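Local coordinates for ABC transporter binding protein AcbH (PDB 3OO8), which serves as the extracellular solute receptor of an ABC transporter and binds beta-D-galactopyranose as its exclusive preferred sugar, at residues Y140-F145 with S264-A269; D247-L252 with A268-A273. The protein carries 2 engineered substitutions. All blocks are in the same frame, centred on the assembly; numbering follows the deposited sequence.

Contact 1: Y140-F145 with S264-A269; sequences YPWVVF and SNQVAA
Phe145 lays one ring face against Val267, and CZ of the same ring comes up to Ser264. Val267 CB stands 4.1 Å from the centroid of the Phe145 ring, 24° off the normal, a CH-pi contact shifted toward the rim. Phe145 CZ comes to 3.4 Å from Ser264 CA, and Pro141 CD lies 3.4 Å from Ser264 OG. This is the tight, buried part. One backbone bond fastens it: Ser264 N gives its hydrogen to Pro141 O at 2.9 Å, where the helix 264-270 begins. Strand 134-147 and this helix belong to a class 2 solute-binding protein fold. Trp142 and Gln266, one from each segment, are both seen to bind beta-D-galactose in this protein. Here Trp142 CZ2 meets Gln266 OE1 at 3.8 Å, with the amide turned steeply to the indole. Gln262 and Gly263 bond to that same OE1 and fix its place, while Phe370 stacks on the indole. Tyr140 and Asn265 form the looser side. A chi1 of 66° puts the Tyr140 ring between its own backbone N and carbonyl carbon, and the Asn265 amide stacks on one face, planes 28° apart. Water bridges this partly exposed end. It accepts from Asn265 ND2 at 3.0 Å and reaches Tyr140 OH only weakly.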
ATOM      1  N   TYR A 140      -1.410  -2.175   5.230  1.00  9.42           N
ATOM      2  CA  TYR A 140      -2.694  -2.888   5.033  1.00  9.40           C
ATOM      3  C   TYR A 140      -2.645  -3.455   3.620  1.00 10.87           C
ATOM      4  O   TYR A 140      -1.946  -2.925   2.771  1.00 10.15           O
ATOM      5  CB  TYR A 140      -3.896  -1.953   5.206  1.00  8.52           C
ATOM      6  CG  TYR A 140      -3.960  -0.910   4.131  1.00  8.77           C
ATOM      7  CD1 TYR A 140      -4.646  -1.164   2.943  1.00 14.32           C
ATOM      8  CD2 TYR A 140      -3.328   0.317   4.297  1.00 11.24           C
ATOM      9  CE1 TYR A 140      -4.680  -0.198   1.940  1.00 14.12           C
ATOM     10  CE2 TYR A 140      -3.366   1.269   3.299  1.00 16.52           C
ATOM     11  CZ  TYR A 140      -4.043   0.994   2.141  1.00 15.03           C
ATOM     12  OH  TYR A 140      -4.110   1.922   1.101  1.00 26.46           O
ATOM     13  N   PRO A 141      -3.435  -4.498   3.363  1.00  8.58           N
ATOM     14  CA  PRO A 141      -3.315  -5.222   2.092  1.00  9.13           C
ATOM     15  C   PRO A 141      -4.305  -4.854   0.995  1.00  9.69           C
ATOM     16  O   PRO A 141      -5.409  -4.379   1.269  1.00 10.78           O
ATOM     17  CB  PRO A 141      -3.579  -6.664   2.525  1.00 10.30           C
ATOM     18  CG  PRO A 141      -4.680  -6.477   3.599  1.00 11.65           C
ATOM     19  CD  PRO A 141      -4.260  -5.225   4.355  1.00 10.15           C
ATOM     20  N   TRP A 142      -3.861  -5.075  -0.242  1.00  9.76           N
ATOM     21  CA  TRP A 142      -4.711  -5.001  -1.444  1.00  9.04           C
ATOM     22  C   TRP A 142      -4.907  -6.450  -1.875  1.00 10.17           C
ATOM     23  O   TRP A 142      -3.990  -7.085  -2.383  1.00  9.53           O
ATOM     24  CB  TRP A 142      -4.014  -4.200  -2.548  1.00  7.60           C
ATOM     25  CG  TRP A 142      -4.292  -2.735  -2.447  1.00  8.86           C
ATOM     26  CD1 TRP A 142      -3.870  -1.856  -1.465  1.00 10.88           C
ATOM     27  CD2 TRP A 142      -5.084  -1.975  -3.359  1.00  9.22           C
ATOM     28  NE1 TRP A 142      -4.348  -0.583  -1.738  1.00 12.39           N
ATOM     29  CE2 TRP A 142      -5.126  -0.648  -2.869  1.00 10.55           C
ATOM     30  CE3 TRP A 142      -5.762  -2.292  -4.545  1.00 13.84           C
ATOM     31  CZ2 TRP A 142      -5.787   0.377  -3.556  1.00 11.90           C
ATOM     32  CZ3 TRP A 142      -6.460  -1.261  -5.212  1.00 10.90           C
ATOM     33  CH2 TRP A 142      -6.469   0.032  -4.702  1.00 12.19           C
ATOM     34  N   VAL A 143      -6.145  -6.941  -1.720  1.00  8.73           N
ATOM     35  CA  VAL A 143      -6.443  -8.367  -1.851  1.00  9.03           C
ATOM     36  C   VAL A 143      -7.887  -8.491  -2.364  1.00  8.71           C
ATOM     37  O   VAL A 143      -8.557  -7.489  -2.534  1.00 11.55           O
ATOM     38  CB  VAL A 143      -6.340  -9.095  -0.449  1.00  9.13           C
ATOM     39  CG1 VAL A 143      -4.868  -9.280  -0.049  1.00  9.86           C
ATOM     40  CG2 VAL A 143      -7.008  -8.288   0.650  1.00 10.51           C
ATOM     41  N   VAL A 144      -8.321  -9.718  -2.663  1.00  7.85           N
ATOM     42  CA  VAL A 144      -9.660  -9.957  -3.259  1.00  8.60           C
ATOM     43  C   VAL A 144     -10.624 -10.368  -2.144  1.00  9.32           C
ATOM     44  O   VAL A 144     -10.472 -11.420  -1.501  1.00 10.15           O
ATOM     45  CB  VAL A 144      -9.609 -11.153  -4.262  1.00  8.01           C
ATOM     46  CG1 VAL A 144     -10.982 -11.289  -4.914  1.00 10.31           C
ATOM     47  CG2 VAL A 144      -8.517 -11.001  -5.336  1.00  9.55           C
ATOM     48  N   PHE A 145     -11.659  -9.558  -1.951  1.00 10.85           N
ATOM     49  CA  PHE A 145     -12.651  -9.795  -0.885  1.00 10.74           C
ATOM     50  C   PHE A 145     -13.835 -10.554  -1.432  1.00 12.91           C
ATOM     51  O   PHE A 145     -14.094 -10.482  -2.615  1.00 13.09           O
ATOM     52  CB  PHE A 145     -13.116  -8.445  -0.335  1.00 11.84           C
ATOM     53  CG  PHE A 145     -12.049  -7.767   0.458  1.00 10.87           C
ATOM     54  CD1 PHE A 145     -11.927  -8.003   1.830  1.00 10.06           C
ATOM     55  CD2 PHE A 145     -11.200  -6.864  -0.167  1.00 11.90           C
ATOM     56  CE1 PHE A 145     -10.909  -7.423   2.581  1.00 15.05           C
ATOM     57  CE2 PHE A 145     -10.162  -6.243   0.575  1.00 11.31           C
ATOM     58  CZ  PHE A 145     -10.030  -6.523   1.950  1.00 14.23           C
ATOM     59  N   SER A 264      -7.921  -3.184   2.103  1.00 10.53           N
ATOM     60  CA  SER A 264      -8.851  -3.538   3.200  1.00 12.10           C
ATOM     61  C   SER A 264      -9.438  -2.320   3.926  1.00 11.78           C
ATOM     62  O   SER A 264     -10.585  -2.377   4.395  1.00 14.32           O
ATOM     63  CB  SER A 264      -8.171  -4.432   4.228  1.00 10.80           C
ATOM     64  OG  SER A 264      -7.199  -3.651   4.870  1.00 12.19           O
ATOM     65  N   ASN A 265      -8.697  -1.222   3.991  1.00 11.73           N
ATOM     66  CA  ASN A 265      -9.190  -0.003   4.634  1.00 13.06           C
ATOM     67  C   ASN A 265     -10.235   0.724   3.785  1.00 14.35           C
ATOM     68  O   ASN A 265     -10.678   1.830   4.102  1.00 15.26           O
ATOM     69  CB  ASN A 265      -8.036   0.899   5.059  1.00 13.73           C
ATOM     70  CG  ASN A 265      -7.415   1.631   3.908  1.00 15.97           C
ATOM     71  OD1 ASN A 265      -7.715   1.366   2.741  1.00 16.33           O
ATOM     72  ND2 ASN A 265      -6.516   2.555   4.222  1.00 17.54           N
ATOM     73  N   GLN A 266     -10.569   0.100   2.656  1.00 13.26           N
ATOM     74  CA  GLN A 266     -11.640   0.590   1.787  1.00 13.51           C
ATOM     75  C   GLN A 266     -12.793  -0.394   1.868  1.00 14.32           C
ATOM     76  O   GLN A 266     -13.836  -0.106   2.504  1.00 16.25           O
ATOM     77  CB  GLN A 266     -11.127   0.754   0.353  1.00 13.59           C
ATOM     78  CG  GLN A 266      -9.970   1.761   0.275  1.00 13.44           C
ATOM     79  CD  GLN A 266      -8.838   1.294  -0.605  1.00 13.00           C
ATOM     80  OE1 GLN A 266      -9.021   0.609  -1.612  1.00 12.44           O
ATOM     81  NE2 GLN A 266      -7.646   1.699  -0.220  1.00 13.50           N
ATOM     82  N   VAL A 267     -12.612  -1.587   1.298  1.00 12.34           N
ATOM     83  CA  VAL A 267     -13.715  -2.543   1.214  1.00 13.43           C
ATOM     84  C   VAL A 267     -14.230  -2.947   2.599  1.00 15.73           C
ATOM     85  O   VAL A 267     -15.440  -2.888   2.850  1.00 14.38           O
ATOM     86  CB  VAL A 267     -13.355  -3.826   0.374  1.00 13.61           C
ATOM     87  CG1 VAL A 267     -14.554  -4.815   0.355  1.00 12.96           C
ATOM     88  CG2 VAL A 267     -12.949  -3.432  -1.057  1.00 18.90           C
ATOM     89  N   ALA A 268     -13.350  -3.403   3.487  1.00 13.39           N
ATOM     90  CA  ALA A 268     -13.799  -3.891   4.795  1.00 14.53           C
ATOM     91  C   ALA A 268     -14.374  -2.738   5.624  1.00 17.39           C
ATOM     92  O   ALA A 268     -15.375  -2.915   6.341  1.00 17.70           O
ATOM     93  CB  ALA A 268     -12.664  -4.578   5.545  1.00 14.58           C
ATOM     94  N   ALA A 269     -13.753  -1.564   5.519  1.00 16.41           N
ATOM     95  CA  ALA A 269     -14.216  -0.386   6.250  1.00 17.78           C
ATOM     96  C   ALA A 269     -15.629  -0.022   5.822  1.00 19.00           C
ATOM     97  O   ALA A 269     -16.399   0.518   6.623  1.00 19.42           O
ATOM     98  CB  ALA A 269     -13.275   0.795   6.043  1.00 19.55           C
TER
HETATM   99  O   HOH W   1      -6.309   4.341   1.773  1.00 35.81           O

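Contact 2: D247-L252 with A268-A273; sequences DAAKAL and AANYSA
A chi1 of -157° carries the Asn270 amide away from its own backbone N and out to Ala249 and Lys250. On Lys250, a bend at chi2 (-56°) turns the chain back, although its CB leaves the backbone pointing away from the other segment. The chain then crosses the Asn270 side chain at about a right angle. The Lys250 methylenes run beside the Asn270 amide oxygen, with CE 3.9 Å from OD1. Ala249 CB touches the same OD1 at 3.8 Å. Beyond this, the Lys250 ammonium nitrogen NZ makes a weak hydrogen bond of 3.3 Å to Asn270 O.

On the buried side, Leu252 meets the Tyr271 hydroxyl. The two side chains cross at about a right angle. Leu252 CG lies 3.3 Å from Tyr271 OH, and Leu252 CD2 lies 4.2 Å from Tyr271 CE1. The Tyr271 hydroxyl is not left without a partner in this apolar setting, because Asn147 ND2 bonds to it. Met260 of strand 257-261 packs against Ala249 and Leu252. The contact thus joins helix 245-253 to the last turn of helix 264-270 and the loop that leaves it.

Glu253, just past the first segment, ties the polar side together: its carboxylate pairs with the Lys250 ammonium group and accepts from Ser272 N, so it probably holds the lysine near the end of helix 264-270, where the Asn270 carbonyl offers only a weak bond, and the charge is likely balanced locally.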
ATOM      1  N   ASP A 247     -19.718   2.250  -4.173  1.00 17.97           N
ATOM      2  CA  ASP A 247     -20.852   1.581  -4.817  1.00 18.21           C
ATOM      3  C   ASP A 247     -20.502   0.156  -5.256  1.00 18.77           C
ATOM      4  O   ASP A 247     -21.342  -0.741  -5.225  1.00 18.41           O
ATOM      5  CB  ASP A 247     -21.407   2.401  -5.989  1.00 19.36           C
ATOM      6  CG  ASP A 247     -22.304   3.563  -5.518  1.00 23.51           C
ATOM      7  OD1 ASP A 247     -22.657   3.606  -4.327  1.00 26.27           O
ATOM      8  OD2 ASP A 247     -22.654   4.434  -6.335  1.00 25.59           O
ATOM      9  N   ALA A 248     -19.248  -0.054  -5.666  1.00 16.12           N
ATOM     10  CA  ALA A 248     -18.796  -1.402  -5.986  1.00 16.27           C
ATOM     11  C   ALA A 248     -18.739  -2.234  -4.700  1.00 15.91           C
ATOM     12  O   ALA A 248     -19.167  -3.390  -4.676  1.00 14.46           O
ATOM     13  CB  ALA A 248     -17.421  -1.369  -6.676  1.00 16.02           C
ATOM     14  N   ALA A 249     -18.234  -1.639  -3.623  1.00 14.81           N
ATOM     15  CA  ALA A 249     -18.164  -2.331  -2.345  1.00 16.23           C
ATOM     16  C   ALA A 249     -19.566  -2.697  -1.825  1.00 19.35           C
ATOM     17  O   ALA A 249     -19.761  -3.788  -1.279  1.00 15.82           O
ATOM     18  CB  ALA A 249     -17.383  -1.488  -1.333  1.00 15.77           C
ATOM     19  N   LYS A 250     -20.541  -1.819  -2.070  1.00 20.29           N
ATOM     20  CA  LYS A 250     -21.929  -2.100  -1.654  1.00 22.51           C
ATOM     21  C   LYS A 250     -22.491  -3.241  -2.491  1.00 22.56           C
ATOM     22  O   LYS A 250     -23.253  -4.065  -1.982  1.00 23.57           O
ATOM     23  CB  LYS A 250     -22.819  -0.854  -1.727  1.00 24.66           C
ATOM     24  CG  LYS A 250     -22.772   0.049  -0.482  1.00 31.34           C
ATOM     25  CD  LYS A 250     -23.127  -0.686   0.845  1.00 35.27           C
ATOM     26  CE  LYS A 250     -23.029   0.240   2.081  1.00 33.79           C
ATOM     27  NZ  LYS A 250     -22.760  -0.470   3.408  1.00 30.36           N
ATOM     28  N   ALA A 251     -22.106  -3.322  -3.765  1.00 21.01           N
ATOM     29  CA  ALA A 251     -22.544  -4.441  -4.606  1.00 20.14           C
ATOM     30  C   ALA A 251     -22.068  -5.785  -4.050  1.00 20.81           C
ATOM     31  O   ALA A 251     -22.827  -6.766  -4.032  1.00 19.66           O
ATOM     32  CB  ALA A 251     -22.117  -4.264  -6.069  1.00 20.85           C
ATOM     33  N   LEU A 252     -20.805  -5.843  -3.604  1.00 17.43           N
ATOM     34  CA  LEU A 252     -20.278  -7.047  -2.981  1.00 17.56           C
ATOM     35  C   LEU A 252     -21.052  -7.339  -1.685  1.00 18.70           C
ATOM     36  O   LEU A 252     -21.523  -8.463  -1.472  1.00 17.71           O
ATOM     37  CB  LEU A 252     -18.778  -6.863  -2.646  1.00 15.44           C
ATOM     38  CG  LEU A 252     -18.173  -8.043  -1.873  1.00 15.25           C
ATOM     39  CD1 LEU A 252     -18.134  -9.289  -2.770  1.00 15.67           C
ATOM     40  CD2 LEU A 252     -16.751  -7.687  -1.352  1.00 14.13           C
ATOM     41  N   ALA A 268     -13.350  -3.403   3.487  1.00 13.39           N
ATOM     42  CA  ALA A 268     -13.799  -3.891   4.795  1.00 14.53           C
ATOM     43  C   ALA A 268     -14.374  -2.738   5.624  1.00 17.39           C
ATOM     44  O   ALA A 268     -15.375  -2.915   6.341  1.00 17.70           O
ATOM     45  CB  ALA A 268     -12.664  -4.578   5.545  1.00 14.58           C
ATOM     46  N   ALA A 269     -13.753  -1.564   5.519  1.00 16.41           N
ATOM     47  CA  ALA A 269     -14.216  -0.386   6.250  1.00 17.78           C
ATOM     48  C   ALA A 269     -15.629  -0.022   5.822  1.00 19.00           C
ATOM     49  O   ALA A 269     -16.399   0.518   6.623  1.00 19.42           O
ATOM     50  CB  ALA A 269     -13.275   0.795   6.043  1.00 19.55           C
ATOM     51  N   ASN A 270     -15.965  -0.312   4.571  1.00 16.93           N
ATOM     52  CA  ASN A 270     -17.274   0.087   4.018  1.00 17.86           C
ATOM     53  C   ASN A 270     -18.408  -0.805   4.483  1.00 19.98           C
ATOM     54  O   ASN A 270     -19.580  -0.397   4.430  1.00 17.61           O
ATOM     55  CB  ASN A 270     -17.250   0.092   2.491  1.00 17.72           C
ATOM     56  CG  ASN A 270     -18.318   1.002   1.887  1.00 20.68           C
ATOM     57  OD1 ASN A 270     -19.272   0.534   1.255  1.00 22.10           O
ATOM     58  ND2 ASN A 270     -18.175   2.299   2.110  1.00 18.85           N
ATOM     59  N   TYR A 271     -18.069  -2.027   4.895  1.00 18.38           N
ATOM     60  CA  TYR A 271     -19.089  -2.995   5.322  1.00 17.75           C
ATOM     61  C   TYR A 271     -19.771  -2.516   6.606  1.00 18.62           C
ATOM     62  O   TYR A 271     -19.158  -1.875   7.465  1.00 20.14           O
ATOM     63  CB  TYR A 271     -18.483  -4.383   5.571  1.00 16.71           C
ATOM     64  CG  TYR A 271     -18.621  -5.356   4.423  1.00 17.54           C
ATOM     65  CD1 TYR A 271     -18.305  -4.986   3.116  1.00 17.23           C
ATOM     66  CD2 TYR A 271     -19.075  -6.645   4.647  1.00 15.95           C
ATOM     67  CE1 TYR A 271     -18.461  -5.872   2.059  1.00 13.32           C
ATOM     68  CE2 TYR A 271     -19.215  -7.546   3.605  1.00 16.75           C
ATOM     69  CZ  TYR A 271     -18.891  -7.168   2.323  1.00 13.96           C
ATOM     70  OH  TYR A 271     -19.028  -8.051   1.287  1.00 15.92           O
ATOM     71  N   SER A 272     -21.055  -2.840   6.728  1.00 20.52           N
ATOM     72  CA  SER A 272     -21.753  -2.609   7.987  1.00 22.23           C
ATOM     73  C   SER A 272     -21.197  -3.566   9.060  1.00 22.81           C
ATOM     74  O   SER A 272     -20.688  -4.638   8.742  1.00 22.49           O
ATOM     75  CB  SER A 272     -23.239  -2.888   7.776  1.00 22.04           C
ATOM     76  OG  SER A 272     -23.496  -4.286   7.785  1.00 26.88           O
ATOM     77  N   ALA A 273     -21.304  -3.189  10.332  1.00 24.09           N
ATOM     78  CA  ALA A 273     -20.879  -4.054  11.432  1.00 23.90           C
ATOM     79  C   ALA A 273     -21.574  -5.423  11.404  1.00 23.69           C
ATOM     80  O   ALA A 273     -20.959  -6.431  11.738  1.00 24.13           O
ATOM     81  CB  ALA A 273     -21.067  -3.357  12.790  1.00 25.72           C
TER

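How the contacts relate
From the N terminus, the first of these segments met is 140-145, on strand 134-147. The chain then runs through several helices and strand 178-181 before helix 245-253, with residues 247-252. Strand 257-261 follows, and helix 264-270 comes straight after. Contact 1 closes the long loop, with 118 residues between its segments. Contact 2 closes a short one of 15 residues. The short loop starts inside the long one and ends beyond it, so the two loops cross rather than nest. The later segments, 264-269 and 268-273, overlap at Ala268 and Ala269. The two contacts meet where Leu252 CD2 packs on Phe145 CB at 3.9 Å and on Val267. Helix 264-270 thus ties the strand to helix 245-253.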